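Local structure of carbonic anhydrase (Neosartorya fumigata, 7COI) at residues Ala182-Asn187 with Val221-Leu226; Ala234-Ser239 with Glu243-Arg248. The protein probably catalyses the reversible hydration of carbon dioxide to hydrogencarbonate and a proton, as a zinc-dependent carbonic anhydrase of the beta class. One frame throughout, in Å; residues are numbered along the deposited sequence.

Contact 1 (Ala182-Asn187 with Val221-Leu226); sequences AAALGN and VRLAEL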
loop_
_atom_site.group_PDB
_atom_site.type_symbol
_atom_site.label_atom_id
_atom_site.label_comp_id
_atom_site.label_asym_id
_atom_site.label_seq_id
_atom_site.Cartn_x
_atom_site.Cartn_y
_atom_site.Cartn_z
ATOM N N ALA A 182 6.400 21.250 3.264
ATOM C CA ALA A 182 5.729 22.319 4.059
ATOM C C ALA A 182 4.512 21.747 4.815
ATOM O O ALA A 182 4.303 22.072 6.008
ATOM C CB ALA A 182 5.357 23.480 3.180
ATOM N N ALA A 183 3.708 20.900 4.172
ATOM C CA ALA A 183 2.530 20.270 4.811
ATOM C C ALA A 183 2.979 19.511 6.067
ATOM O O ALA A 183 2.291 19.594 7.120
ATOM C CB ALA A 183 1.837 19.368 3.828
ATOM N N ALA A 184 4.100 18.775 5.992
ATOM C CA ALA A 184 4.599 17.968 7.118
ATOM C C ALA A 184 5.015 18.866 8.298
ATOM O O ALA A 184 5.010 18.386 9.433
ATOM C CB ALA A 184 5.730 17.072 6.680
ATOM N N LEU A 185 5.423 20.109 8.036
ATOM C CA LEU A 185 5.840 21.064 9.105
ATOM C C LEU A 185 4.619 21.800 9.689
ATOM O O LEU A 185 4.792 22.518 10.711
ATOM C CB LEU A 185 6.845 22.054 8.504
ATOM C CG LEU A 185 8.240 21.482 8.263
ATOM C CD1 LEU A 185 9.022 22.349 7.270
ATOM C CD2 LEU A 185 8.995 21.327 9.579
ATOM N N GLY A 186 3.454 21.681 9.066
ATOM C CA GLY A 186 2.156 22.197 9.577
ATOM C C GLY A 186 1.423 21.155 10.417
ATOM O O GLY A 186 1.922 20.038 10.560
ATOM N N ASN A 187 0.278 21.488 10.976
ATOM C CA ASN A 187 -0.494 20.538 11.812
ATOM C C ASN A 187 -1.959 20.629 11.404
ATOM O O ASN A 187 -2.836 20.430 12.250
ATOM C CB ASN A 187 -0.198 20.724 13.302
ATOM C CG ASN A 187 1.219 20.339 13.657
ATOM O OD1 ASN A 187 1.488 19.216 14.111
ATOM N ND2 ASN A 187 2.143 21.248 13.408
ATOM N N VAL A 221 13.601 23.895 3.507
ATOM C CA VAL A 221 14.814 23.415 2.796
ATOM C C VAL A 221 15.471 22.319 3.623
ATOM O O VAL A 221 15.853 21.323 3.013
ATOM C CB VAL A 221 15.788 24.572 2.499
ATOM C CG1 VAL A 221 17.163 24.080 2.066
ATOM C CG2 VAL A 221 15.186 25.493 1.450
ATOM N N ARG A 222 15.648 22.497 4.929
ATOM C CA ARG A 222 16.397 21.540 5.778
ATOM C C ARG A 222 15.649 20.216 5.761
ATOM O O ARG A 222 16.277 19.179 5.568
ATOM C CB ARG A 222 16.550 22.031 7.220
ATOM C CG ARG A 222 17.358 21.099 8.117
ATOM C CD ARG A 222 18.757 20.787 7.642
ATOM N NE ARG A 222 19.503 22.047 7.600
ATOM C CZ ARG A 222 20.014 22.705 8.657
ATOM N NH1 ARG A 222 19.915 22.229 9.888
ATOM N NH2 ARG A 222 20.633 23.854 8.464
ATOM N N LEU A 223 14.343 20.258 5.949
ATOM C CA LEU A 223 13.543 19.006 5.979
ATOM C C LEU A 223 13.568 18.366 4.586
ATOM O O LEU A 223 13.605 17.126 4.517
ATOM C CB LEU A 223 12.122 19.309 6.455
ATOM C CG LEU A 223 11.239 18.075 6.617
ATOM C CD1 LEU A 223 11.894 17.008 7.469
ATOM C CD2 LEU A 223 9.902 18.451 7.202
ATOM N N ALA A 224 13.554 19.144 3.507
ATOM C CA ALA A 224 13.673 18.618 2.125
ATOM C C ALA A 224 14.996 17.871 1.981
ATOM O O ALA A 224 15.025 16.819 1.401
ATOM C CB ALA A 224 13.537 19.740 1.118
ATOM N N GLU A 225 16.097 18.422 2.510
ATOM C CA GLU A 225 17.432 17.758 2.471
ATOM C C GLU A 225 17.413 16.485 3.315
ATOM O O GLU A 225 17.960 15.480 2.856
ATOM C CB GLU A 225 18.533 18.676 3.013
ATOM C CG GLU A 225 18.698 19.922 2.179
ATOM C CD GLU A 225 19.665 20.949 2.739
ATOM O OE1 GLU A 225 19.897 20.933 3.960
ATOM O OE2 GLU A 225 20.142 21.785 1.955
ATOM N N LEU A 226 16.874 16.555 4.535
ATOM C CA LEU A 226 16.809 15.383 5.442
ATOM C C LEU A 226 15.974 14.287 4.767
ATOM O O LEU A 226 16.351 13.117 4.852
ATOM C CB LEU A 226 16.218 15.800 6.787
ATOM C CG LEU A 226 17.131 16.656 7.672
ATOM C CD1 LEU A 226 16.303 17.176 8.808
ATOM C CD2 LEU A 226 18.337 15.861 8.150
#
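L185 and L223 meet tip to tip, and almost all of the contact hangs on one methyl. CD2 of L223 sits against the fork of L185, 3.6 Å from its CG and 3.8 Å from its CD2, with L185 CD1 slightly farther off at 4.0 Å. L223 reaches across with its CG anti to the backbone N (chi1 -176°), which brings its CD2 to L185. The same methyl also brushes A184, though more loosely: CB of A184 lies 4.4 Å from L223 CD2. In the beta-class carbonic anhydrase fold met here, the short helix 179-185 directly follows the zinc ligand C178, and L185 and L223 join it to the long helix 216-236. L203 of helix 193-206 touches L223, and L200 of the same helix touches A184, making this a three-helix apolar junction. L185 also touches V220 and R216, earlier in helix 216-236. Away from this contact, R222 and E225 are partly exposed and polar: R222 NE and E225 OE1 form a long salt bridge of 3.8 Å, while R222 also pairs with E210 and E225 with R265.

Contact 2 (Ala234-Ser239 with Glu243-Arg248); sequences ALTQKS and EAMQER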
loop_
_atom_site.group_PDB
_atom_site.type_symbol
_atom_site.label_atom_id
_atom_site.label_comp_id
_atom_site.label_asym_id
_atom_site.label_seq_id
_atom_site.Cartn_x
_atom_site.Cartn_y
_atom_site.Cartn_z
ATOM N N ALA A 234 16.680 4.556 2.568
ATOM C CA ALA A 234 15.574 3.627 2.252
ATOM C C ALA A 234 15.864 2.918 0.935
ATOM O O ALA A 234 15.581 1.723 0.814
ATOM C CB ALA A 234 14.274 4.381 2.206
ATOM N N LEU A 235 16.395 3.645 -0.052
ATOM C CA LEU A 235 16.692 3.109 -1.398
ATOM C C LEU A 235 17.723 1.990 -1.256
ATOM O O LEU A 235 17.552 0.961 -1.914
ATOM C CB LEU A 235 17.214 4.272 -2.255
ATOM C CG LEU A 235 17.752 3.917 -3.618
ATOM C CD1 LEU A 235 16.624 3.407 -4.518
ATOM C CD2 LEU A 235 18.398 5.162 -4.231
ATOM N N THR A 236 18.746 2.173 -0.410
ATOM C CA THR A 236 19.821 1.172 -0.233
ATOM C C THR A 236 19.399 0.022 0.687
ATOM O O THR A 236 20.109 -0.986 0.670
ATOM C CB THR A 236 21.122 1.839 0.229
ATOM O OG1 THR A 236 20.922 2.517 1.462
ATOM C CG2 THR A 236 21.651 2.826 -0.785
ATOM N N GLN A 237 18.283 0.128 1.411
ATOM C CA GLN A 237 17.697 -0.973 2.232
ATOM C C GLN A 237 16.828 -1.861 1.348
ATOM O O GLN A 237 15.696 -2.189 1.729
ATOM C CB GLN A 237 16.938 -0.415 3.424
ATOM C CG GLN A 237 17.872 0.242 4.430
ATOM C CD GLN A 237 17.154 0.872 5.601
ATOM O OE1 GLN A 237 16.071 1.423 5.457
ATOM N NE2 GLN A 237 17.772 0.820 6.775
ATOM N N LYS A 238 17.327 -2.148 0.160
ATOM C CA LYS A 238 16.660 -2.982 -0.851
ATOM C C LYS A 238 17.744 -3.860 -1.444
ATOM O O LYS A 238 18.746 -3.302 -1.948
ATOM C CB LYS A 238 16.014 -2.126 -1.929
ATOM C CG LYS A 238 14.900 -1.227 -1.420
ATOM C CD LYS A 238 14.214 -0.456 -2.538
ATOM C CE LYS A 238 13.280 0.610 -1.982
ATOM N NZ LYS A 238 12.213 0.004 -1.153
ATOM N N SER A 239 17.536 -5.162 -1.425
ATOM C CA SER A 239 18.550 -6.118 -1.935
ATOM C C SER A 239 18.890 -5.793 -3.395
ATOM O O SER A 239 20.100 -5.856 -3.762
ATOM C CB SER A 239 18.105 -7.537 -1.777
ATOM O OG SER A 239 19.219 -8.394 -2.006
ATOM N N GLU A 243 22.778 -5.229 -4.389
ATOM C CA GLU A 243 23.352 -6.168 -5.384
ATOM C C GLU A 243 24.008 -5.368 -6.530
ATOM O O GLU A 243 25.160 -5.668 -6.927
ATOM C CB GLU A 243 22.283 -7.112 -5.938
ATOM C CG GLU A 243 21.730 -8.148 -4.973
ATOM C CD GLU A 243 20.405 -8.742 -5.456
ATOM O OE1 GLU A 243 20.174 -8.747 -6.703
ATOM O OE2 GLU A 243 19.564 -9.139 -4.603
ATOM N N ALA A 244 23.317 -4.360 -7.073
ATOM C CA ALA A 244 23.798 -3.546 -8.218
ATOM C C ALA A 244 24.984 -2.685 -7.789
ATOM O O ALA A 244 25.889 -2.437 -8.626
ATOM C CB ALA A 244 22.678 -2.687 -8.773
ATOM N N MET A 245 24.990 -2.207 -6.551
ATOM C CA MET A 245 26.118 -1.396 -6.046
ATOM C C MET A 245 27.380 -2.287 -6.006
ATOM O O MET A 245 28.422 -1.820 -6.443
ATOM C CB MET A 245 25.807 -0.809 -4.679
ATOM C CG MET A 245 24.745 0.258 -4.764
ATOM S SD MET A 245 24.200 0.762 -3.151
ATOM C CE MET A 245 25.392 2.047 -2.782
ATOM N N GLN A 246 27.273 -3.525 -5.549
ATOM C CA GLN A 246 28.409 -4.502 -5.484
ATOM C C GLN A 246 28.801 -5.016 -6.883
ATOM O O GLN A 246 30.021 -5.096 -7.177
ATOM C CB GLN A 246 28.009 -5.673 -4.595
ATOM C CG GLN A 246 27.823 -5.290 -3.144
ATOM C CD GLN A 246 27.840 -6.537 -2.294
ATOM O OE1 GLN A 246 28.702 -6.707 -1.438
ATOM N NE2 GLN A 246 26.887 -7.426 -2.530
ATOM N N GLU A 247 27.824 -5.358 -7.723
ATOM C CA GLU A 247 28.034 -6.004 -9.036
ATOM C C GLU A 247 28.565 -5.013 -10.091
ATOM O O GLU A 247 29.450 -5.437 -10.887
ATOM C CB GLU A 247 26.742 -6.670 -9.503
ATOM C CG GLU A 247 26.852 -7.213 -10.919
ATOM C CD GLU A 247 26.303 -6.320 -12.041
ATOM O OE1 GLU A 247 25.244 -5.668 -11.822
ATOM O OE2 GLU A 247 26.876 -6.321 -13.166
ATOM N N ARG A 248 28.065 -3.771 -10.153
ATOM C CA ARG A 248 28.417 -2.870 -11.277
ATOM C C ARG A 248 28.681 -1.438 -10.833
ATOM O O ARG A 248 28.793 -0.571 -11.708
ATOM C CB ARG A 248 27.375 -2.920 -12.393
ATOM C CG ARG A 248 25.974 -2.437 -12.016
ATOM C CD ARG A 248 25.237 -1.877 -13.245
ATOM N NE ARG A 248 23.931 -1.315 -12.906
ATOM C CZ ARG A 248 22.876 -2.049 -12.572
ATOM N NH1 ARG A 248 22.991 -3.367 -12.464
ATOM N NH2 ARG A 248 21.708 -1.510 -12.242
#
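The side chain of E243 folds back along S239: its CG passes 3.1 Å from S239 O, and its OE2 meets the serine hydroxyl. This is the first turn of helix 239-248, with K238 at its N-cap position, just after helix 216-236 has ended; the two segments thus flank a short break between two consecutive helices within the beta-class carbonic anhydrase fold. A backbone bond of the first turn, E243 N to S239 O, is 2.8 Å long. Beside it S239 OG donates to E243 OE2 over 2.7 Å, arriving on the anti side of the carboxylate and 21° out of its plane. The hydroxyl can do so because it stands anti to the serine N (chi1 -167°). Two further partners steady this pair: R163 forms a salt bridge with E243 OE1, and the backbone N of T285 is hydrogen-bonded to S239 OG. The apolar touch is lighter. T236 keeps its OG1 for R279 and for backbone carbonyls of its own helix, while its side chain and that of M245 cross obliquely. In M245, CG stands anti to the carbonyl carbon (chi1 -70°) and the chain runs extended to the sulfur, SD, which comes 4.0 Å from the threonine methyl, T236 CG2.

Helix 216-236 ties the two contacts together: contact 1 uses its residues 221-226, and contact 2 takes its last turn and the bend into helix 239-248. Their centres are 27 Å apart and their nearest atoms about 9 Å, so they do not touch. Contact 1 is the one near the metal: the side chain of L223 is about 9 Å from that of the zinc ligand C178 and about 11 Å from that of H175, while the side chain of A184 is about 11 Å from the zinc ion itself. Contact 2 lies away from the metal site. There Q237 is hydrogen-bonded to Q202 and E205 of the second subunit, which brings this end of the helix to a subunit interface.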